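Local coordinates for protein telomerase reverse transcriptase (Takifugu rubripes, PDB 4LMO) that forms the RNA-binding domain of the telomerase catalytic subunit, the reverse transcriptase that elongates chromosome ends by copying a template in its RNA component, at residues Pro66-Phe69 against Phe70-Pro74; Leu194-Arg197 against Thr198-Leu201; Gly202-Leu205 against Ala206-Asp210. One frame throughout, in Å; residues are numbered along the deposited sequence.

Interaction 1: residues Pro66-Phe69 against Phe70-Pro74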
ATOM      1  N   PRO A  66       6.263 -23.852   5.321  1.00 42.97           N
ATOM      2  CA  PRO A  66       6.337 -24.929   4.328  1.00 42.84           C
ATOM      3  C   PRO A  66       7.362 -24.602   3.241  1.00 42.82           C
ATOM      4  O   PRO A  66       7.680 -23.428   3.028  1.00 42.34           O
ATOM      5  CB  PRO A  66       4.928 -24.953   3.731  1.00 41.67           C
ATOM      6  CG  PRO A  66       4.056 -24.409   4.806  1.00 41.42           C
ATOM      7  CD  PRO A  66       4.882 -23.364   5.499  1.00 41.89           C
ATOM      8  N   ARG A  67       7.870 -25.629   2.562  1.00 43.35           N
ATOM      9  CA  ARG A  67       8.935 -25.451   1.573  1.00 43.55           C
ATOM     10  C   ARG A  67       8.562 -24.441   0.484  1.00 41.40           C
ATOM     11  O   ARG A  67       9.393 -23.621   0.087  1.00 40.82           O
ATOM     12  CB  ARG A  67       9.344 -26.792   0.952  1.00 46.01           C
ATOM     13  CG  ARG A  67      10.743 -26.780   0.354  1.00 48.68           C
ATOM     14  CD  ARG A  67      11.040 -28.042  -0.440  1.00 51.63           C
ATOM     15  NE  ARG A  67      12.206 -27.861  -1.307  1.00 54.37           N
ATOM     16  CZ  ARG A  67      12.149 -27.510  -2.591  1.00 55.89           C
ATOM     17  NH1 ARG A  67      10.979 -27.302  -3.187  1.00 57.26           N
ATOM     18  NH2 ARG A  67      13.270 -27.367  -3.285  1.00 56.59           N
ATOM     19  N   ARG A  68       7.312 -24.503   0.026  1.00 39.56           N
ATOM     20  CA  ARG A  68       6.781 -23.594  -0.994  1.00 37.95           C
ATOM     21  C   ARG A  68       6.934 -22.129  -0.581  1.00 37.22           C
ATOM     22  O   ARG A  68       7.410 -21.301  -1.362  1.00 36.88           O
ATOM     23  CB  ARG A  68       5.306 -23.909  -1.272  1.00 37.04           C
ATOM     24  CG  ARG A  68       4.792 -23.394  -2.610  1.00 36.69           C
ATOM     25  CD  ARG A  68       3.273 -23.415  -2.690  1.00 35.74           C
ATOM     26  NE  ARG A  68       2.712 -24.765  -2.770  1.00 35.93           N
ATOM     27  CZ  ARG A  68       2.374 -25.383  -3.901  1.00 36.34           C
ATOM     28  NH1 ARG A  68       2.536 -24.784  -5.079  1.00 35.92           N
ATOM     29  NH2 ARG A  68       1.870 -26.610  -3.855  1.00 36.30           N
ATOM     30  N   PHE A  69       6.541 -21.827   0.654  1.00 36.37           N
ATOM     31  CA  PHE A  69       6.585 -20.463   1.174  1.00 35.52           C
ATOM     32  C   PHE A  69       7.966 -20.080   1.700  1.00 36.18           C
ATOM     33  O   PHE A  69       8.319 -18.899   1.713  1.00 35.72           O
ATOM     34  CB  PHE A  69       5.501 -20.259   2.239  1.00 34.37           C
ATOM     35  CG  PHE A  69       4.098 -20.335   1.694  1.00 33.55           C
ATOM     36  CD1 PHE A  69       3.437 -21.558   1.595  1.00 33.34           C
ATOM     37  CD2 PHE A  69       3.441 -19.186   1.264  1.00 32.75           C
ATOM     38  CE1 PHE A  69       2.148 -21.630   1.086  1.00 32.70           C
ATOM     39  CE2 PHE A  69       2.153 -19.251   0.755  1.00 32.25           C
ATOM     40  CZ  PHE A  69       1.505 -20.476   0.667  1.00 32.36           C
ATOM     41  N   PHE A  70       8.745 -21.078   2.119  1.00 37.34           N
ATOM     42  CA  PHE A  70      10.127 -20.851   2.542  1.00 38.63           C
ATOM     43  C   PHE A  70      10.990 -20.339   1.390  1.00 38.65           C
ATOM     44  O   PHE A  70      11.860 -19.493   1.589  1.00 39.21           O
ATOM     45  CB  PHE A  70      10.749 -22.120   3.141  1.00 40.16           C
ATOM     46  CG  PHE A  70      12.182 -21.944   3.569  1.00 41.53           C
ATOM     47  CD1 PHE A  70      13.221 -22.501   2.826  1.00 42.46           C
ATOM     48  CD2 PHE A  70      12.497 -21.197   4.704  1.00 41.85           C
ATOM     49  CE1 PHE A  70      14.542 -22.330   3.215  1.00 43.53           C
ATOM     50  CE2 PHE A  70      13.815 -21.021   5.095  1.00 42.82           C
ATOM     51  CZ  PHE A  70      14.839 -21.589   4.350  1.00 43.85           C
ATOM     52  N   ASN A  71      10.744 -20.852   0.189  1.00 38.48           N
ATOM     53  CA  ASN A  71      11.492 -20.433  -0.993  1.00 38.49           C
ATOM     54  C   ASN A  71      11.181 -19.006  -1.451  1.00 37.72           C
ATOM     55  O   ASN A  71      11.931 -18.432  -2.241  1.00 39.08           O
ATOM     56  CB  ASN A  71      11.291 -21.429  -2.135  1.00 38.84           C
ATOM     57  CG  ASN A  71      11.949 -22.771  -1.862  1.00 40.02           C
ATOM     58  OD1 ASN A  71      11.395 -23.819  -2.186  1.00 40.35           O
ATOM     59  ND2 ASN A  71      13.139 -22.744  -1.263  1.00 40.66           N
ATOM     60  N   MET A  72      10.090 -18.442  -0.937  1.00 35.95           N
ATOM     61  CA  MET A  72       9.677 -17.076  -1.263  1.00 34.77           C
ATOM     62  C   MET A  72      10.383 -16.033  -0.394  1.00 34.62           C
ATOM     63  O   MET A  72      10.355 -14.841  -0.709  1.00 34.43           O
ATOM     64  CB  MET A  72       8.161 -16.915  -1.106  1.00 33.54           C
ATOM     65  CG  MET A  72       7.309 -17.907  -1.882  1.00 33.07           C
ATOM     66  SD  MET A  72       5.565 -17.684  -1.479  1.00 32.28           S
ATOM     67  CE  MET A  72       4.844 -19.143  -2.230  1.00 32.53           C
ATOM     68  N   VAL A  73      11.001 -16.484   0.696  1.00 35.23           N
ATOM     69  CA  VAL A  73      11.674 -15.591   1.654  1.00 36.03           C
ATOM     70  C   VAL A  73      12.617 -14.566   1.001  1.00 36.57           C
ATOM     71  O   VAL A  73      12.499 -13.371   1.286  1.00 36.14           O
ATOM     72  CB  VAL A  73      12.391 -16.372   2.790  1.00 36.47           C
ATOM     73  CG1 VAL A  73      13.256 -15.446   3.637  1.00 37.08           C
ATOM     74  CG2 VAL A  73      11.380 -17.085   3.674  1.00 35.95           C
ATOM     75  N   PRO A  74      13.536 -15.019   0.115  1.00 37.51           N
ATOM     76  CA  PRO A  74      14.477 -14.086  -0.519  1.00 38.64           C
ATOM     77  C   PRO A  74      13.796 -12.971  -1.313  1.00 38.67           C
ATOM     78  O   PRO A  74      14.258 -11.828  -1.283  1.00 39.26           O
ATOM     79  CB  PRO A  74      15.286 -14.987  -1.459  1.00 39.25           C
ATOM     80  CG  PRO A  74      15.218 -16.335  -0.829  1.00 39.11           C
ATOM     81  CD  PRO A  74      13.825 -16.414  -0.275  1.00 38.13           C
TER
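F69 and M72 meet in a Met-aromatic contact at the end of a short helix, residues 67-70. P66 is the N-cap of this helix, and a type I beta turn from F70 to V73 follows it. M72 runs alongside F69. The methyl CE of M72 sits over one face of the F69 ring, 4.2 Å from the centroid and 27° off the normal, as a CH-pi contact. The sulfur SD lies obliquely to the same ring, 4.7 Å from its centroid. The thioether chain is extended beyond CG (chi2 175°, chi3 -169°), which carries CE past the sulfur and onto the ring. CE also packs against the backbone at R68 O, 3.5 Å away.

A second pair lies on the exposed side. R67 and N71 cross obliquely, and their flat groups are almost perpendicular. N71 OD1 is 3.6 Å from R67 NH1 and stands over a face of the guanidinium, offset toward its rim.

F70 N to P66 O and N71 N to R67 O are helical bonds. M72 N to F69 O follows as the chain leaves the helix, and V73 N to F70 O closes the turn.

Outside the two segments, the F69 ring meets F49 edge to face and also touches F48. M72 packs on W180 and on I44 of helix 40-48. R68 points elsewhere: its NH1 bonds L181 O and forms a salt bridge with E193. Residues 65-70 are probably part of a region that contacts the RNA template.

The M72 N-H bond to F69 O is 3.2 Å long, and its donor stands above the carbonyl plane rather than on a lone pair.

Interaction 2: residues Leu194-Arg197 against Thr198-Leu201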
ATOM      1  N   LEU A 194      -3.266 -26.161  -9.575  1.00 41.61           N
ATOM      2  CA  LEU A 194      -3.610 -24.891 -10.215  1.00 40.65           C
ATOM      3  C   LEU A 194      -4.495 -24.039  -9.304  1.00 39.36           C
ATOM      4  O   LEU A 194      -4.283 -22.835  -9.178  1.00 38.66           O
ATOM      5  CB  LEU A 194      -4.289 -25.119 -11.571  1.00 41.16           C
ATOM      6  CG  LEU A 194      -4.757 -23.892 -12.368  1.00 41.29           C
ATOM      7  CD1 LEU A 194      -3.614 -22.928 -12.665  1.00 41.05           C
ATOM      8  CD2 LEU A 194      -5.447 -24.313 -13.657  1.00 41.98           C
ATOM      9  N   SER A 195      -5.474 -24.688  -8.675  1.00 39.19           N
ATOM     10  CA  SER A 195      -6.379 -24.051  -7.717  1.00 38.06           C
ATOM     11  C   SER A 195      -5.629 -23.474  -6.513  1.00 36.65           C
ATOM     12  O   SER A 195      -5.959 -22.389  -6.029  1.00 36.29           O
ATOM     13  CB  SER A 195      -7.442 -25.053  -7.257  1.00 38.39           C
ATOM     14  OG  SER A 195      -8.151 -24.584  -6.122  1.00 39.36           O
ATOM     15  N   TYR A 196      -4.627 -24.205  -6.038  1.00 35.93           N
ATOM     16  CA  TYR A 196      -3.812 -23.764  -4.909  1.00 34.99           C
ATOM     17  C   TYR A 196      -2.853 -22.639  -5.306  1.00 34.16           C
ATOM     18  O   TYR A 196      -2.598 -21.728  -4.515  1.00 33.29           O
ATOM     19  CB  TYR A 196      -3.049 -24.946  -4.308  1.00 35.27           C
ATOM     20  CG  TYR A 196      -2.388 -24.654  -2.979  1.00 35.44           C
ATOM     21  CD1 TYR A 196      -3.123 -24.146  -1.905  1.00 35.29           C
ATOM     22  CD2 TYR A 196      -1.029 -24.907  -2.788  1.00 35.43           C
ATOM     23  CE1 TYR A 196      -2.518 -23.883  -0.684  1.00 35.21           C
ATOM     24  CE2 TYR A 196      -0.418 -24.650  -1.570  1.00 35.23           C
ATOM     25  CZ  TYR A 196      -1.163 -24.138  -0.525  1.00 35.25           C
ATOM     26  OH  TYR A 196      -0.555 -23.885   0.682  1.00 35.60           O
ATOM     27  N   ARG A 197      -2.332 -22.715  -6.529  1.00 34.32           N
ATOM     28  CA  ARG A 197      -1.513 -21.643  -7.099  1.00 33.90           C
ATOM     29  C   ARG A 197      -2.326 -20.354  -7.264  1.00 33.04           C
ATOM     30  O   ARG A 197      -1.841 -19.265  -6.947  1.00 32.38           O
ATOM     31  CB  ARG A 197      -0.874 -22.094  -8.423  1.00 34.77           C
ATOM     32  CG  ARG A 197       0.587 -22.504  -8.274  1.00 35.32           C
ATOM     33  CD  ARG A 197       0.924 -23.848  -8.910  1.00 36.33           C
ATOM     34  NE  ARG A 197       1.237 -23.768 -10.338  1.00 37.26           N
ATOM     35  CZ  ARG A 197       2.012 -24.632 -10.995  1.00 37.87           C
ATOM     36  NH1 ARG A 197       2.588 -25.647 -10.362  1.00 37.75           N
ATOM     37  NH2 ARG A 197       2.227 -24.469 -12.294  1.00 38.30           N
ATOM     38  N   THR A 198      -3.570 -20.497  -7.725  1.00 32.42           N
ATOM     39  CA  THR A 198      -4.506 -19.377  -7.872  1.00 31.99           C
ATOM     40  C   THR A 198      -4.849 -18.756  -6.509  1.00 31.16           C
ATOM     41  O   THR A 198      -4.926 -17.530  -6.377  1.00 30.53           O
ATOM     42  CB  THR A 198      -5.803 -19.823  -8.591  1.00 32.59           C
ATOM     43  OG1 THR A 198      -5.474 -20.567  -9.770  1.00 33.03           O
ATOM     44  CG2 THR A 198      -6.655 -18.626  -8.987  1.00 32.54           C
ATOM     45  N   GLN A 199      -5.048 -19.615  -5.510  1.00 30.91           N
ATOM     46  CA  GLN A 199      -5.344 -19.206  -4.136  1.00 30.33           C
ATOM     47  C   GLN A 199      -4.232 -18.328  -3.543  1.00 29.64           C
ATOM     48  O   GLN A 199      -4.512 -17.271  -2.969  1.00 29.08           O
ATOM     49  CB  GLN A 199      -5.578 -20.450  -3.270  1.00 31.22           C
ATOM     50  CG  GLN A 199      -5.930 -20.183  -1.812  1.00 31.75           C
ATOM     51  CD  GLN A 199      -6.126 -21.466  -1.023  1.00 32.99           C
ATOM     52  OE1 GLN A 199      -7.003 -22.275  -1.338  1.00 34.01           O
ATOM     53  NE2 GLN A 199      -5.311 -21.659   0.010  1.00 32.73           N
ATOM     54  N   ILE A 200      -2.982 -18.769  -3.692  1.00 28.92           N
ATOM     55  CA  ILE A 200      -1.831 -18.025  -3.171  1.00 28.20           C
ATOM     56  C   ILE A 200      -1.687 -16.678  -3.882  1.00 27.91           C
ATOM     57  O   ILE A 200      -1.536 -15.643  -3.229  1.00 27.60           O
ATOM     58  CB  ILE A 200      -0.510 -18.828  -3.277  1.00 28.20           C
ATOM     59  CG1 ILE A 200      -0.602 -20.138  -2.492  1.00 28.45           C
ATOM     60  CG2 ILE A 200       0.661 -18.012  -2.751  1.00 28.08           C
ATOM     61  CD1 ILE A 200       0.439 -21.164  -2.883  1.00 28.49           C
ATOM     62  N   LEU A 201      -1.748 -16.696  -5.213  1.00 27.94           N
ATOM     63  CA  LEU A 201      -1.630 -15.477  -6.008  1.00 28.02           C
ATOM     64  C   LEU A 201      -2.765 -14.496  -5.719  1.00 27.98           C
ATOM     65  O   LEU A 201      -2.558 -13.280  -5.731  1.00 28.59           O
ATOM     66  CB  LEU A 201      -1.573 -15.799  -7.506  1.00 28.70           C
ATOM     67  CG  LEU A 201      -1.349 -14.622  -8.469  1.00 28.79           C
ATOM     68  CD1 LEU A 201       0.052 -14.037  -8.338  1.00 28.61           C
ATOM     69  CD2 LEU A 201      -1.613 -15.048  -9.902  1.00 29.50           C
TER
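L194 to L201 form two turns of regular alpha helix near the start of helix 191-220, and each of the residues 194-197 gives its carbonyl to the N-H four places on. T198 adds a side-chain bond to this pattern. Its hydroxyl OG1 donates to L194 O at 2.6 Å, while T198 N donates to the same oxygen at 2.8 Å. The two donors reach L194 O from opposite faces of its carbonyl plane, and OG1 stands 38° out of that plane. OG1 lies beside the backbone N (chi1 -48°), and this turns it back toward the preceding turn of the helix.

Y196 carries the apolar part. Its ring meets one neighbour over a face and another at its edge. The methyl CD1 of I200 lies over the face, 4.1 Å from the centroid and 21° off the normal, in a CH-pi contact. The closest ring atom is Y196 CE2, at 3.8 Å from I200 CD1. Q199 comes to the edge instead. Its NE2 is near the plane of the ring, 3.6 Å from Y196 CE1, and the amide plane stands nearly at right angles to the ring. The Q199 chain is extended up to the amide, which carries NE2 out to the ring edge.

R197 leaves on another side of the helix. Its NH2 bonds N176 OD1, and its NH1 makes a long, weak ion pair with E193. Of this contact, only L194-Y196 lie in the region 171-196, which probably contacts the RNA template.

The hydroxyl of T198 is thus satisfied by its own helix, and L194 O is gripped by two bonds. The I200 methyl and the Y196 ring instead meet by dispersion, and the pair packs on both the R68 side chain and the F69 ring of helix 67-70.

Interaction 3: residues Gly202-Leu205 against Ala206-Asp210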
ATOM      1  N   GLY A 202      -3.958 -15.031  -5.465  1.00 27.59           N
ATOM      2  CA  GLY A 202      -5.090 -14.223  -5.032  1.00 26.91           C
ATOM      3  C   GLY A 202      -4.742 -13.439  -3.781  1.00 26.48           C
ATOM      4  O   GLY A 202      -4.877 -12.215  -3.755  1.00 26.72           O
ATOM      5  N   GLN A 203      -4.272 -14.145  -2.753  1.00 25.81           N
ATOM      6  CA  GLN A 203      -3.855 -13.521  -1.496  1.00 25.21           C
ATOM      7  C   GLN A 203      -2.862 -12.380  -1.711  1.00 25.18           C
ATOM      8  O   GLN A 203      -2.990 -11.320  -1.101  1.00 25.21           O
ATOM      9  CB  GLN A 203      -3.218 -14.550  -0.567  1.00 25.19           C
ATOM     10  CG  GLN A 203      -4.188 -15.441   0.187  1.00 25.19           C
ATOM     11  CD  GLN A 203      -3.460 -16.514   0.977  1.00 25.23           C
ATOM     12  OE1 GLN A 203      -2.780 -17.369   0.405  1.00 25.04           O
ATOM     13  NE2 GLN A 203      -3.593 -16.470   2.296  1.00 25.44           N
ATOM     14  N   PHE A 204      -1.875 -12.610  -2.574  1.00 25.34           N
ATOM     15  CA  PHE A 204      -0.821 -11.632  -2.819  1.00 25.63           C
ATOM     16  C   PHE A 204      -1.342 -10.418  -3.587  1.00 25.79           C
ATOM     17  O   PHE A 204      -1.143  -9.280  -3.162  1.00 25.89           O
ATOM     18  CB  PHE A 204       0.370 -12.277  -3.540  1.00 25.66           C
ATOM     19  CG  PHE A 204       1.386 -11.286  -4.047  1.00 25.57           C
ATOM     20  CD1 PHE A 204       2.251 -10.639  -3.169  1.00 25.57           C
ATOM     21  CD2 PHE A 204       1.481 -11.008  -5.405  1.00 25.41           C
ATOM     22  CE1 PHE A 204       3.188  -9.728  -3.636  1.00 25.82           C
ATOM     23  CE2 PHE A 204       2.414 -10.099  -5.879  1.00 25.95           C
ATOM     24  CZ  PHE A 204       3.270  -9.457  -4.994  1.00 25.98           C
ATOM     25  N   LEU A 205      -2.003 -10.665  -4.715  1.00 26.16           N
ATOM     26  CA  LEU A 205      -2.587  -9.589  -5.516  1.00 26.48           C
ATOM     27  C   LEU A 205      -3.610  -8.774  -4.722  1.00 26.25           C
ATOM     28  O   LEU A 205      -3.647  -7.546  -4.829  1.00 26.10           O
ATOM     29  CB  LEU A 205      -3.199 -10.146  -6.810  1.00 26.80           C
ATOM     30  CG  LEU A 205      -2.388 -10.055  -8.116  1.00 27.42           C
ATOM     31  CD1 LEU A 205      -0.909 -10.363  -7.941  1.00 27.14           C
ATOM     32  CD2 LEU A 205      -2.986 -10.939  -9.201  1.00 27.70           C
ATOM     33  N   ALA A 206      -4.419  -9.456  -3.912  1.00 26.33           N
ATOM     34  CA  ALA A 206      -5.412  -8.790  -3.069  1.00 26.41           C
ATOM     35  C   ALA A 206      -4.755  -7.988  -1.952  1.00 26.32           C
ATOM     36  O   ALA A 206      -5.213  -6.889  -1.631  1.00 26.34           O
ATOM     37  CB  ALA A 206      -6.408  -9.790  -2.501  1.00 26.30           C
ATOM     38  N   TRP A 207      -3.686  -8.537  -1.367  1.00 26.42           N
ATOM     39  CA  TRP A 207      -2.886  -7.811  -0.373  1.00 26.50           C
ATOM     40  C   TRP A 207      -2.273  -6.590  -0.984  1.00 26.94           C
ATOM     41  O   TRP A 207      -2.222  -5.532  -0.359  1.00 27.05           O
ATOM     42  CB  TRP A 207      -1.778  -8.686   0.208  1.00 25.91           C
ATOM     43  CG  TRP A 207      -0.840  -7.919   1.115  1.00 25.80           C
ATOM     44  CD1 TRP A 207      -1.034  -7.593   2.456  1.00 25.55           C
ATOM     45  CD2 TRP A 207       0.472  -7.335   0.769  1.00 25.44           C
ATOM     46  NE1 TRP A 207       0.030  -6.877   2.946  1.00 25.42           N
ATOM     47  CE2 TRP A 207       0.966  -6.687   1.988  1.00 25.55           C
ATOM     48  CE3 TRP A 207       1.252  -7.288  -0.384  1.00 25.61           C
ATOM     49  CZ2 TRP A 207       2.194  -6.033   2.031  1.00 25.68           C
ATOM     50  CZ3 TRP A 207       2.487  -6.624  -0.329  1.00 25.60           C
ATOM     51  CH2 TRP A 207       2.944  -6.013   0.850  1.00 25.65           C
ATOM     52  N   LEU A 208      -1.801  -6.738  -2.219  1.00 27.72           N
ATOM     53  CA  LEU A 208      -1.085  -5.685  -2.927  1.00 28.56           C
ATOM     54  C   LEU A 208      -1.966  -4.454  -3.145  1.00 29.11           C
ATOM     55  O   LEU A 208      -1.481  -3.322  -3.108  1.00 29.57           O
ATOM     56  CB  LEU A 208      -0.560  -6.229  -4.259  1.00 28.57           C
ATOM     57  CG  LEU A 208       0.732  -5.679  -4.867  1.00 28.99           C
ATOM     58  CD1 LEU A 208       1.882  -5.698  -3.872  1.00 28.76           C
ATOM     59  CD2 LEU A 208       1.095  -6.479  -6.109  1.00 28.99           C
ATOM     60  N   LEU A 209      -3.261  -4.677  -3.355  1.00 28.93           N
ATOM     61  CA  LEU A 209      -4.199  -3.575  -3.509  1.00 29.30           C
ATOM     62  C   LEU A 209      -4.653  -3.028  -2.153  1.00 29.28           C
ATOM     63  O   LEU A 209      -4.558  -1.824  -1.900  1.00 29.56           O
ATOM     64  CB  LEU A 209      -5.408  -3.991  -4.365  1.00 29.61           C
ATOM     65  CG  LEU A 209      -6.359  -2.877  -4.832  1.00 30.05           C
ATOM     66  CD1 LEU A 209      -5.620  -1.780  -5.584  1.00 30.33           C
ATOM     67  CD2 LEU A 209      -7.481  -3.434  -5.694  1.00 31.19           C
ATOM     68  N   ASP A 210      -5.132  -3.920  -1.289  1.00 28.99           N
ATOM     69  CA  ASP A 210      -5.695  -3.538   0.007  1.00 29.09           C
ATOM     70  C   ASP A 210      -4.632  -3.097   1.013  1.00 29.03           C
ATOM     71  O   ASP A 210      -4.794  -2.084   1.693  1.00 29.21           O
ATOM     72  CB  ASP A 210      -6.525  -4.688   0.586  1.00 29.31           C
ATOM     73  CG  ASP A 210      -7.098  -4.363   1.949  1.00 30.02           C
ATOM     74  OD1 ASP A 210      -8.083  -3.596   2.016  1.00 31.50           O
ATOM     75  OD2 ASP A 210      -6.566  -4.877   2.954  1.00 29.95           O
TER
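F204 and L208 make an apolar contact one turn apart on helix 191-220, where one face of this long alpha helix is buried near the centre of the domain. Both side chains leave the helix in the same direction. L208 CD2 is 3.9 Å from both CE2 and CZ of F204, at an oblique angle to the ring. F204 CG is anti to its backbone N (chi1 170°), which leans the ring along the helix toward L208. W207 stands further off, with its CE3 4.5 Å from F204 CD1.

A206 uses a small side chain on the other side of the helix. Its CB lies 3.1 Å from G202 O, the carbonyl that also accepts A206 N. Backbone bonds from W207 N to Q203 O and from L208 N to F204 O continue the helix. A wider pi-type turn follows at 208-210.

Several elements cover the buried face. F204 meets W180 edge to face and packs on F48 and L138. W207 rests on L43 and V47 of helix 40-48. L208 and L209 face Y148 of helix 142-158. Q203 NE2 reaches out to bond F48 O.

L205 O has two partners: it accepts L209 N at 3.2 Å and also the hydroxyl OH of Y148.

In the fold
Interactions 2 and 3 are consecutive parts of helix 191-220, while interaction 1 lies on a separate short helix and the turn after it. Interactions 1 and 2 touch: R68 and F69 pack on Y196 and I200, with F69 CZ 3.8 Å from I200 CD1. Both are partly buried, about 22 Å from the centre of the chain, and both mix CH-pi packing with polar groups at the surface. Interaction 3 is buried, about 10 Å from that centre, and its side chains meet by apolar packing. Residues 65-70 and 171-196, the presumed template-contacting regions, reach interactions 1 and 2 but not interaction 3.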